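Local structure of erythrocyte binding antigen 140 (Plasmodium falciparum, 4GF2) at residues N76-E79 and G80-P83; R114-G117 and Y118-K122; E185-L188 and M189-R193. The protein probably binds glycophorin C on the host red cell in a sialic acid-dependent way as the parasite invades, this chain being its tandem Duffy-binding-like receptor-binding region. The protein carries 3 engineered substitutions. One frame throughout, in Å; residues are numbered along the deposited sequence.

Interaction 1: residues N76-E79 and G80-P83; sequences NKNE and GKDP
Asn78 and Lys81 meet twice, by backbone and by side chain. Lys81 N donates to Asn78 O at 2.9 Å, reaching the oxygen from above the carbonyl plane, 43° out of it. Lys81 CB sits 3.3 Å from Asn78 O. Because Lys81 CG is turned beside its own backbone N (chi1 -63°), the extended aliphatic chain runs back past the asparagine and brings CD to 3.5 Å from Asn78 OD1. The amide nitrogen ND2 donates to Leu74 O and Glu89 OE1, so the amide of the buried Asn78 links helix 56-78 to helix 83-101. This is a type II beta turn, Asn78 to Lys81, which takes the chain from one helix toward the other in a Duffy-binding-like domain. Gly80 takes its third position, whose positive phi of 89° is easy for a residue without a CB. Asp82 is the N-cap of the next helix: its side chain caps a backbone N there, and OD2 also bonds to Ser84 OG. Lys77 NZ, in a salt bridge with Glu89, and Lys81 NZ, bonded to Lys19 O, stay 5.6 Å apart. The solvent side is looser: Glu79 is exposed, and its carboxylate makes no contact with Gly80-Pro83.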
loop_
_atom_site.group_PDB
_atom_site.type_symbol
_atom_site.label_atom_id
_atom_site.label_comp_id
_atom_site.label_asym_id
_atom_site.label_seq_id
_atom_site.Cartn_x
_atom_site.Cartn_y
_atom_site.Cartn_z
ATOM N N ASN A 76 24.999 29.797 10.715
ATOM C CA ASN A 76 23.731 29.853 11.437
ATOM C C ASN A 76 22.835 28.684 11.056
ATOM O O ASN A 76 22.115 28.134 11.889
ATOM C CB ASN A 76 23.009 31.167 11.155
ATOM C CG ASN A 76 23.753 32.365 11.700
ATOM O OD1 ASN A 76 24.644 32.229 12.538
ATOM N ND2 ASN A 76 23.382 33.553 11.234
ATOM N N LYS A 77 22.886 28.306 9.786
ATOM C CA LYS A 77 22.100 27.189 9.290
ATOM C C LYS A 77 22.496 25.897 9.989
ATOM O O LYS A 77 21.641 25.129 10.425
ATOM C CB LYS A 77 22.307 27.036 7.785
ATOM C CG LYS A 77 21.563 25.866 7.167
ATOM C CD LYS A 77 21.985 25.671 5.720
ATOM C CE LYS A 77 21.401 24.408 5.123
ATOM N NZ LYS A 77 22.021 24.101 3.807
ATOM N N ASN A 78 23.799 25.671 10.101
ATOM C CA ASN A 78 24.305 24.390 10.566
ATOM C C ASN A 78 24.597 24.325 12.063
ATOM O O ASN A 78 25.142 23.334 12.547
ATOM C CB ASN A 78 25.542 23.998 9.763
ATOM C CG ASN A 78 25.210 23.653 8.324
ATOM O OD1 ASN A 78 24.586 22.629 8.053
ATOM N ND2 ASN A 78 25.624 24.508 7.394
ATOM N N GLU A 79 24.228 25.367 12.801
ATOM C CA GLU A 79 24.310 25.309 14.253
ATOM C C GLU A 79 23.529 24.093 14.729
ATOM O O GLU A 79 22.398 23.865 14.295
ATOM C CB GLU A 79 23.740 26.575 14.896
ATOM C CG GLU A 79 24.768 27.668 15.152
ATOM C CD GLU A 79 24.206 28.813 15.980
ATOM O OE1 GLU A 79 23.025 28.736 16.381
ATOM O OE2 GLU A 79 24.944 29.789 16.230
ATOM N N GLY A 80 24.138 23.306 15.607
ATOM C CA GLY A 80 23.480 22.134 16.153
ATOM C C GLY A 80 23.702 20.883 15.324
ATOM O O GLY A 80 23.358 19.781 15.751
ATOM N N LYS A 81 24.275 21.047 14.137
ATOM C CA LYS A 81 24.562 19.908 13.278
ATOM C C LYS A 81 26.016 19.488 13.437
ATOM O O LYS A 81 26.847 20.265 13.908
ATOM C CB LYS A 81 24.285 20.251 11.815
ATOM C CG LYS A 81 22.830 20.581 11.503
ATOM C CD LYS A 81 22.574 20.520 10.001
ATOM C CE LYS A 81 21.193 21.038 9.639
ATOM N NZ LYS A 81 20.851 20.787 8.213
ATOM N N ASP A 82 26.319 18.256 13.045
ATOM C CA ASP A 82 27.697 17.788 13.029
ATOM C C ASP A 82 28.523 18.790 12.234
ATOM O O ASP A 82 28.143 19.165 11.125
ATOM C CB ASP A 82 27.784 16.402 12.390
ATOM C CG ASP A 82 29.136 15.747 12.598
ATOM O OD1 ASP A 82 29.306 15.050 13.620
ATOM O OD2 ASP A 82 30.027 15.926 11.742
ATOM N N PRO A 83 29.654 19.235 12.799
ATOM C CA PRO A 83 30.461 20.271 12.147
ATOM C C PRO A 83 30.970 19.873 10.763
ATOM O O PRO A 83 31.321 20.754 9.978
ATOM C CB PRO A 83 31.632 20.472 13.117
ATOM C CG PRO A 83 31.675 19.249 13.935
ATOM C CD PRO A 83 30.256 18.793 14.066
#

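Interaction 2: residues R114-G117 and Y118-K122; sequences RVKG and YINKK
Val115 and Ile119, one helical turn apart, form the apolar contact of this stretch. From Ile119 CB outward, the atoms move from the carbonyl to the methyl of Val115. CB rests 3.4 Å from Val115 O, the same oxygen that accepts Ile119 N at 2.8 Å in a nearly straight bond of 166°. CG1 is turned beside the isoleucine's backbone N (chi1 -74°), which keeps it close to that carbonyl, and lies 4.0 Å from Val115 CG1. The chain then extends, and CD1 at its tip comes to 3.6 Å from the same Val115 methyl, the two branches meeting at a slant. Beta-branched residues suit this buried side because little side-chain freedom is lost on packing. Val115 also lies against Ile45, Phe48 and Leu49, so this side of helix 110-127 packs, through Val115, on helix 46-49 and the loop residue Ile45, with a glycerol molecule, probably from the crystallisation liquor, close by.

Around the helix the character changes. The extended Lys116 passes its CE within 3.9 Å of Asn120 ND2 without a polar bond, while Asn120 OD1 accepts from Lys139 NZ of helix 132-155. Tyr118 stands with its ring away from the preceding turn; Lys122 CG covers part of one face, 4.1 Å above the plane and toward the rim, and the hydroxyl bonds to Ser51 O. Lys121 sends its amine onward to Asp125. Gly117, on the exposed side, contributes its backbone: its O accepts Lys121 N at 3.0 Å. The repeated i to i+4 backbone bonds mark an alpha helix; apolar residues turned inward and lysines outward make it amphipathic, as suits the helical Duffy-binding-like fold.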
loop_
_atom_site.group_PDB
_atom_site.type_symbol
_atom_site.label_atom_id
_atom_site.label_comp_id
_atom_site.label_asym_id
_atom_site.label_seq_id
_atom_site.Cartn_x
_atom_site.Cartn_y
_atom_site.Cartn_z
ATOM N N ARG A 114 19.203 36.200 -13.000
ATOM C CA ARG A 114 19.178 37.650 -12.882
ATOM C C ARG A 114 20.592 38.173 -12.598
ATOM O O ARG A 114 21.062 39.106 -13.246
ATOM C CB ARG A 114 18.211 38.049 -11.767
ATOM C CG ARG A 114 17.628 39.443 -11.886
ATOM C CD ARG A 114 16.436 39.607 -10.946
ATOM N NE ARG A 114 15.182 39.142 -11.545
ATOM C CZ ARG A 114 14.226 38.474 -10.899
ATOM N NH1 ARG A 114 14.350 38.161 -9.614
ATOM N NH2 ARG A 114 13.130 38.106 -11.548
ATOM N N VAL A 115 21.274 37.556 -11.636
ATOM C CA VAL A 115 22.629 37.964 -11.270
ATOM C C VAL A 115 23.643 37.556 -12.335
ATOM O O VAL A 115 24.533 38.331 -12.688
ATOM C CB VAL A 115 23.061 37.350 -9.926
ATOM C CG1 VAL A 115 24.513 37.691 -9.628
ATOM C CG2 VAL A 115 22.161 37.838 -8.809
ATOM N N LYS A 116 23.513 36.331 -12.832
ATOM C CA LYS A 116 24.384 35.835 -13.891
ATOM C C LYS A 116 24.375 36.779 -15.099
ATOM O O LYS A 116 25.429 37.212 -15.569
ATOM C CB LYS A 116 23.941 34.434 -14.316
ATOM C CG LYS A 116 24.643 33.909 -15.557
ATOM C CD LYS A 116 23.748 32.957 -16.337
ATOM C CE LYS A 116 24.276 32.727 -17.746
ATOM N NZ LYS A 116 23.397 31.821 -18.532
ATOM N N GLY A 117 23.184 37.091 -15.600
ATOM C CA GLY A 117 23.043 37.983 -16.739
ATOM C C GLY A 117 23.608 39.366 -16.471
ATOM O O GLY A 117 24.203 39.990 -17.351
ATOM N N TYR A 118 23.413 39.849 -15.251
ATOM C CA TYR A 118 23.924 41.153 -14.852
ATOM C C TYR A 118 25.451 41.149 -14.810
ATOM O O TYR A 118 26.098 42.064 -15.320
ATOM C CB TYR A 118 23.361 41.530 -13.482
ATOM C CG TYR A 118 23.701 42.932 -13.034
ATOM C CD1 TYR A 118 23.489 44.022 -13.870
ATOM C CD2 TYR A 118 24.215 43.169 -11.767
ATOM C CE1 TYR A 118 23.792 45.308 -13.458
ATOM C CE2 TYR A 118 24.522 44.450 -11.347
ATOM C CZ TYR A 118 24.309 45.515 -12.196
ATOM O OH TYR A 118 24.611 46.789 -11.777
ATOM N N ILE A 119 26.023 40.117 -14.197
ATOM C CA ILE A 119 27.474 39.998 -14.109
ATOM C C ILE A 119 28.085 39.953 -15.507
ATOM O O ILE A 119 29.117 40.573 -15.757
ATOM C CB ILE A 119 27.894 38.757 -13.293
ATOM C CG1 ILE A 119 27.644 39.006 -11.803
ATOM C CG2 ILE A 119 29.360 38.433 -13.519
ATOM C CD1 ILE A 119 27.868 37.789 -10.912
ATOM N N ASN A 120 27.441 39.233 -16.421
ATOM C CA ASN A 120 27.911 39.175 -17.803
ATOM C C ASN A 120 27.860 40.538 -18.482
ATOM O O ASN A 120 28.757 40.899 -19.244
ATOM C CB ASN A 120 27.097 38.167 -18.614
ATOM C CG ASN A 120 27.451 36.735 -18.281
ATOM O OD1 ASN A 120 28.518 36.461 -17.731
ATOM N ND2 ASN A 120 26.561 35.812 -18.615
ATOM N N LYS A 121 26.804 41.292 -18.203
ATOM C CA LYS A 121 26.638 42.607 -18.802
ATOM C C LYS A 121 27.728 43.549 -18.301
ATOM O O LYS A 121 28.264 44.351 -19.060
ATOM C CB LYS A 121 25.246 43.164 -18.488
ATOM C CG LYS A 121 24.937 44.494 -19.155
ATOM C CD LYS A 121 25.261 45.669 -18.250
ATOM C CE LYS A 121 25.102 46.995 -18.978
ATOM N NZ LYS A 121 25.308 48.152 -18.066
ATOM N N LYS A 122 28.062 43.443 -17.021
ATOM C CA LYS A 122 29.086 44.305 -16.445
ATOM C C LYS A 122 30.459 43.954 -17.002
ATOM O O LYS A 122 31.281 44.835 -17.250
ATOM C CB LYS A 122 29.091 44.197 -14.921
ATOM C CG LYS A 122 27.826 44.720 -14.261
ATOM C CD LYS A 122 27.425 46.090 -14.799
ATOM C CE LYS A 122 28.547 47.105 -14.656
ATOM N NZ LYS A 122 28.146 48.456 -15.143
#

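Interaction 3: residues E185-L188 and M189-R193; sequences ENFL and MEKKR
Four successive i to i+4 backbone bonds join Glu185-Leu188 to Met189-Arg193 in regular alpha helix, the shortest running from Lys191 N to Phe187 O at 2.8 Å. The side chains of the same two residues cross obliquely. Phe187 swings its ring along the helix, CG opposite the backbone N (chi1 171°), and Lys191 brings CD to 3.6 Å from Phe187 CZ. Lysine serves here because its methylenes can line an aromatic ring while bends at its last two torsions carry NZ on to Tyr222 OH. On another side of the helix Arg193 grips Glu190 side-on. Its NE donates to Glu190 OE1 at 3.0 Å, nearly straight at 171°, and NH2 donates to OE2 at 2.8 Å; both oxygens are met on their syn sides. Two bonds, one to each oxygen, limit rotation of the carboxylate. Asn186 OD1 accepts from Trp23 NE1 of strand 23-27, and ND2 bonds to a glycerol, probably from the crystallisation liquor. Phenylalanine suits its buried place because its flat apolar ring meets other rings: helix 175-202 packs Phe187 against Phe225 and Met226 of helix 213-242 and Phe268 of helix 265-269, while Glu185 and Met189 touch helix 83-101.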
loop_
_atom_site.group_PDB
_atom_site.type_symbol
_atom_site.label_atom_id
_atom_site.label_comp_id
_atom_site.label_asym_id
_atom_site.label_seq_id
_atom_site.Cartn_x
_atom_site.Cartn_y
_atom_site.Cartn_z
ATOM N N GLU A 185 26.167 12.127 -0.099
ATOM C CA GLU A 185 26.338 12.321 1.339
ATOM C C GLU A 185 25.018 12.700 2.011
ATOM O O GLU A 185 24.675 12.156 3.058
ATOM C CB GLU A 185 27.401 13.386 1.619
ATOM C CG GLU A 185 28.817 12.940 1.283
ATOM C CD GLU A 185 29.833 14.069 1.380
ATOM O OE1 GLU A 185 29.470 15.231 1.092
ATOM O OE2 GLU A 185 30.996 13.795 1.747
ATOM N N ASN A 186 24.276 13.627 1.411
ATOM C CA ASN A 186 22.978 14.008 1.949
ATOM C C ASN A 186 22.089 12.775 2.071
ATOM O O ASN A 186 21.340 12.622 3.038
ATOM C CB ASN A 186 22.284 15.047 1.059
ATOM C CG ASN A 186 23.044 16.368 0.961
ATOM O OD1 ASN A 186 22.888 17.105 -0.017
ATOM N ND2 ASN A 186 23.854 16.679 1.970
ATOM N N PHE A 187 22.187 11.896 1.081
ATOM C CA PHE A 187 21.331 10.719 0.995
ATOM C C PHE A 187 21.620 9.699 2.090
ATOM O O PHE A 187 20.705 9.223 2.757
ATOM C CB PHE A 187 21.504 10.059 -0.371
ATOM C CG PHE A 187 20.834 8.725 -0.484
ATOM C CD1 PHE A 187 19.460 8.636 -0.602
ATOM C CD2 PHE A 187 21.578 7.561 -0.481
ATOM C CE1 PHE A 187 18.843 7.411 -0.708
ATOM C CE2 PHE A 187 20.963 6.334 -0.587
ATOM C CZ PHE A 187 19.595 6.259 -0.702
ATOM N N LEU A 188 22.894 9.361 2.264
ATOM C CA LEU A 188 23.288 8.358 3.245
ATOM C C LEU A 188 22.954 8.812 4.659
ATOM O O LEU A 188 22.644 7.997 5.524
ATOM C CB LEU A 188 24.784 8.050 3.130
ATOM C CG LEU A 188 25.204 7.394 1.809
ATOM C CD1 LEU A 188 26.713 7.239 1.734
ATOM C CD2 LEU A 188 24.519 6.046 1.627
ATOM N N MET A 189 23.011 10.115 4.891
ATOM C CA MET A 189 22.744 10.653 6.214
ATOM C C MET A 189 21.262 10.515 6.536
ATOM O O MET A 189 20.887 9.987 7.583
ATOM C CB MET A 189 23.176 12.118 6.287
ATOM C CG MET A 189 23.026 12.743 7.663
ATOM S SD MET A 189 23.894 14.320 7.799
ATOM C CE MET A 189 23.022 15.304 6.583
ATOM N N GLU A 190 20.419 10.981 5.622
ATOM C CA GLU A 190 18.983 10.935 5.836
ATOM C C GLU A 190 18.511 9.477 5.850
ATOM O O GLU A 190 17.554 9.128 6.539
ATOM C CB GLU A 190 18.268 11.754 4.754
ATOM C CG GLU A 190 16.748 11.747 4.834
ATOM C CD GLU A 190 16.214 12.376 6.107
ATOM O OE1 GLU A 190 17.021 12.877 6.915
ATOM O OE2 GLU A 190 14.980 12.365 6.299
ATOM N N LYS A 191 19.210 8.627 5.105
ATOM C CA LYS A 191 18.885 7.209 5.043
ATOM C C LYS A 191 19.092 6.547 6.402
ATOM O O LYS A 191 18.209 5.847 6.899
ATOM C CB LYS A 191 19.739 6.526 3.974
ATOM C CG LYS A 191 19.512 5.034 3.831
ATOM C CD LYS A 191 19.899 4.560 2.435
ATOM C CE LYS A 191 20.645 3.236 2.465
ATOM N NZ LYS A 191 19.825 2.143 3.038
ATOM N N LYS A 192 20.258 6.776 7.001
ATOM C CA LYS A 192 20.538 6.268 8.340
ATOM C C LYS A 192 19.465 6.722 9.319
ATOM O O LYS A 192 18.861 5.906 10.017
ATOM C CB LYS A 192 21.896 6.762 8.841
ATOM C CG LYS A 192 23.098 6.095 8.203
ATOM C CD LYS A 192 24.390 6.616 8.820
ATOM C CE LYS A 192 25.619 6.105 8.083
ATOM N NZ LYS A 192 26.885 6.616 8.686
ATOM N N ARG A 193 19.241 8.031 9.370
ATOM C CA ARG A 193 18.307 8.607 10.330
ATOM C C ARG A 193 16.925 7.975 10.200
ATOM O O ARG A 193 16.336 7.547 11.191
ATOM C CB ARG A 193 18.211 10.120 10.138
ATOM C CG ARG A 193 17.448 10.832 11.237
ATOM C CD ARG A 193 17.223 12.295 10.889
ATOM N NE ARG A 193 16.250 12.464 9.811
ATOM C CZ ARG A 193 14.931 12.415 9.975
ATOM N NH1 ARG A 193 14.411 12.195 11.173
ATOM N NH2 ARG A 193 14.127 12.581 8.936
#

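All three contacts lie in the N-terminal Duffy-binding-like domain, and none touches another. Interactions 1 and 3 are neighbours, their nearest atoms about 6 Å apart, and share helix 83-101: interaction 1 leads into it, and interaction 3 lays Met189 on Ile85, the residue that also meets Asn78. Interaction 2 stands apart, its centre about 32 Å from that of interaction 1 and 36 Å from that of interaction 3. Interactions 2 and 3 are mid-helix, whereas interaction 1 reverses the chain. Interactions 1 and 2 are partly buried, the first through polar asparagine and lysine groups, the second through aliphatic packing; interaction 3 is a surface contact with one buried residue, Phe187, and charged groups elsewhere.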